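Local structure of endo-beta-1,4-glucanase (Bacillus licheniformis, 2JEN) at residues Phe41-Tyr46 with Trp256-Val260. The protein probably cleaves beta-1,4-glucosidic bonds inside the backbone of xyloglucan and related glucans, as a family 12 glycoside hydrolase. The protein carries 1 engineered substitution. Sequence-based numbering, arbitrary orientation. Where two conformers were deposited one is given.
Sequences FKNKKY and WDVTV. With SO4 (sulfate ion), chain H; SO4 (sulfate ion), chain B.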
loop_
_atom_site.group_PDB
_atom_site.type_symbol
_atom_site.label_atom_id
_atom_site.label_comp_id
_atom_site.label_asym_id
_atom_site.label_seq_id
_atom_site.Cartn_x
_atom_site.Cartn_y
_atom_site.Cartn_z
ATOM N N PHE A 41 6.309 -24.618 5.466
ATOM C CA PHE A 41 7.443 -25.105 4.689
ATOM C C PHE A 41 7.955 -26.390 5.292
ATOM O O PHE A 41 7.509 -26.803 6.365
ATOM C CB PHE A 41 8.527 -24.045 4.501
ATOM C CG PHE A 41 9.225 -23.596 5.762
ATOM C CD1 PHE A 41 8.648 -22.696 6.639
ATOM C CD2 PHE A 41 10.496 -24.040 6.052
ATOM C CE1 PHE A 41 9.327 -22.278 7.748
ATOM C CE2 PHE A 41 11.181 -23.596 7.176
ATOM C CZ PHE A 41 10.595 -22.752 8.022
ATOM N N LYS A 42 8.805 -27.087 4.533
ATOM C CA LYS A 42 9.344 -28.390 4.955
ATOM C C LYS A 42 8.236 -29.402 5.203
ATOM O O LYS A 42 8.123 -29.982 6.291
ATOM C CB LYS A 42 10.251 -28.248 6.187
ATOM C CG LYS A 42 11.199 -29.427 6.435
ATOM C CD LYS A 42 12.418 -29.324 5.465
ATOM C CE LYS A 42 13.465 -28.269 5.959
ATOM N NZ LYS A 42 14.410 -27.710 4.901
ATOM N N ASN A 43 7.393 -29.639 4.192
ATOM C CA ASN A 43 6.294 -30.589 4.302
ATOM C C ASN A 43 5.405 -30.293 5.506
ATOM O O ASN A 43 4.919 -31.188 6.193
ATOM C CB ASN A 43 6.841 -32.031 4.329
ATOM C CG ASN A 43 5.777 -33.085 4.079
ATOM O OD1 ASN A 43 5.899 -34.220 4.576
ATOM N ND2 ASN A 43 4.733 -32.735 3.343
ATOM N N LYS A 44 5.157 -28.998 5.722
ATOM C CA LYS A 44 4.321 -28.493 6.799
ATOM C C LYS A 44 4.834 -28.851 8.209
ATOM O O LYS A 44 4.087 -28.731 9.161
ATOM C CB LYS A 44 2.843 -28.826 6.654
ATOM C CG LYS A 44 2.193 -28.335 5.380
ATOM C CD LYS A 44 0.716 -28.602 5.318
ATOM C CE LYS A 44 -0.129 -27.723 6.214
ATOM N NZ LYS A 44 -1.607 -27.978 6.126
ATOM N N LYS A 45 6.115 -29.164 8.335
ATOM C CA LYS A 45 6.724 -29.348 9.668
ATOM C C LYS A 45 6.836 -28.016 10.398
ATOM O O LYS A 45 6.777 -27.967 11.618
ATOM C CB LYS A 45 8.124 -29.948 9.517
ATOM C CG LYS A 45 8.793 -30.340 10.832
ATOM C CD LYS A 45 10.215 -30.839 10.571
ATOM C CE LYS A 45 10.967 -31.019 11.886
ATOM N NZ LYS A 45 12.382 -31.461 11.718
ATOM N N TYR A 46 6.981 -26.949 9.634
ATOM C CA TYR A 46 7.114 -25.600 10.200
ATOM C C TYR A 46 6.156 -24.667 9.525
ATOM O O TYR A 46 5.731 -24.894 8.391
ATOM C CB TYR A 46 8.519 -25.056 9.955
ATOM C CG TYR A 46 9.672 -25.968 10.310
ATOM C CD1 TYR A 46 9.844 -26.477 11.592
ATOM C CD2 TYR A 46 10.620 -26.290 9.363
ATOM C CE1 TYR A 46 10.947 -27.282 11.899
ATOM C CE2 TYR A 46 11.692 -27.085 9.654
ATOM C CZ TYR A 46 11.856 -27.572 10.924
ATOM O OH TYR A 46 12.951 -28.373 11.219
ATOM N N TRP A 256 17.865 -22.994 9.304
ATOM C CA TRP A 256 16.864 -23.311 10.311
ATOM C C TRP A 256 16.574 -24.787 10.382
ATOM O O TRP A 256 16.313 -25.417 9.357
ATOM C CB TRP A 256 15.548 -22.606 9.981
ATOM C CG TRP A 256 14.415 -23.062 10.801
ATOM C CD1 TRP A 256 13.391 -23.886 10.418
ATOM C CD2 TRP A 256 14.196 -22.790 12.199
ATOM N NE1 TRP A 256 12.531 -24.117 11.460
ATOM C CE2 TRP A 256 13.008 -23.449 12.571
ATOM C CE3 TRP A 256 14.889 -22.060 13.164
ATOM C CZ2 TRP A 256 12.487 -23.366 13.837
ATOM C CZ3 TRP A 256 14.390 -22.023 14.446
ATOM C CH2 TRP A 256 13.185 -22.631 14.764
ATOM N N ASP A 257 16.581 -25.346 11.590
ATOM C CA ASP A 257 15.930 -26.639 11.792
ATOM C C ASP A 257 15.762 -26.909 13.274
ATOM O O ASP A 257 16.457 -26.348 14.116
ATOM C CB ASP A 257 16.687 -27.830 11.158
ATOM C CG ASP A 257 16.148 -28.255 9.783
ATOM O OD1 ASP A 257 14.928 -28.272 9.537
ATOM O OD2 ASP A 257 16.971 -28.620 8.906
ATOM N N VAL A 258 14.746 -27.714 13.548
ATOM C CA VAL A 258 14.513 -28.277 14.883
ATOM C C VAL A 258 14.172 -29.714 14.737
ATOM O O VAL A 258 13.249 -30.070 14.019
ATOM C CB VAL A 258 13.343 -27.592 15.642
ATOM C CG1 VAL A 258 13.182 -28.213 17.056
ATOM C CG2 VAL A 258 13.543 -26.090 15.708
ATOM N N THR A 259 14.954 -30.571 15.391
ATOM C CA THR A 259 14.754 -32.010 15.273
ATOM C C THR A 259 14.755 -32.672 16.644
ATOM O O THR A 259 15.680 -32.441 17.417
ATOM C CB THR A 259 15.863 -32.641 14.398
ATOM O OG1 THR A 259 16.004 -31.899 13.175
ATOM C CG2 THR A 259 15.512 -34.089 14.084
ATOM N N VAL A 260 13.737 -33.465 16.893
ATOM C CA VAL A 260 13.616 -34.237 18.119
ATOM C C VAL A 260 14.127 -35.649 17.813
ATOM O O VAL A 260 13.567 -36.328 16.956
ATOM C CB VAL A 260 12.178 -34.295 18.566
ATOM C CG1 VAL A 260 12.023 -35.144 19.820
ATOM C CG2 VAL A 260 11.600 -32.882 18.740
HETATM S S SO4 H . 8.595 -29.309 0.926
HETATM O O1 SO4 H . 9.721 -29.507 1.853
HETATM O O2 SO4 H . 8.974 -28.384 -0.147
HETATM O O3 SO4 H . 8.289 -30.611 0.326
HETATM O O4 SO4 H . 7.407 -28.776 1.529
HETATM S S SO4 B . -2.060 -30.326 3.143
HETATM O O1 SO4 B . -3.103 -30.884 2.268
HETATM O O2 SO4 B . -2.646 -29.369 4.088
HETATM O O3 SO4 B . -1.490 -31.438 3.908
HETATM O O4 SO4 B . -1.007 -29.635 2.457
HETATM O O HOH W 1 13.623 -31.028 9.207
#
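Tyr46 meets Trp256, Asp257 and Val258 of segment 256-260. Its CB lies over one face of the Phe41 ring, 3.6 Å above the plane. CG, anti to the carbonyl carbon and beside the backbone N (chi1 -49°), puts the tyrosine ring between Lys45 CG on one face and Trp256 NE1 on the other, 3.3 Å above the ring plane and over its centre. The edge of the Trp256 five-membered ring points at this face, planes at 72°, and Phe41 completes the aromatic cluster by bringing CZ to Trp256 CD1. At the tip, Tyr46 OH donates to Asp257 OD1 (2.6 Å), on the anti side of the carboxylate, and accepts an almost straight bond from Val258 N (3.0 Å, 175°). A phenylalanine here would probably leave Val258 N and Asp257 OD1 without the hydroxyl they share. Alongside, the extended Lys45 chain carries NZ to Val258 O (2.8 Å), and a water links NZ to Asp257 OD1. Lys45 and Tyr46, both facing Phe41, form a classic beta bulge next to the type I' turn Lys42-Lys45. The hairpin of strands 38-41 and 46-49 meets strand 247-260 across the two sheets of the family 12 beta-jelly roll, with Ile92 of strand 91-95 touching all three aromatic side chains.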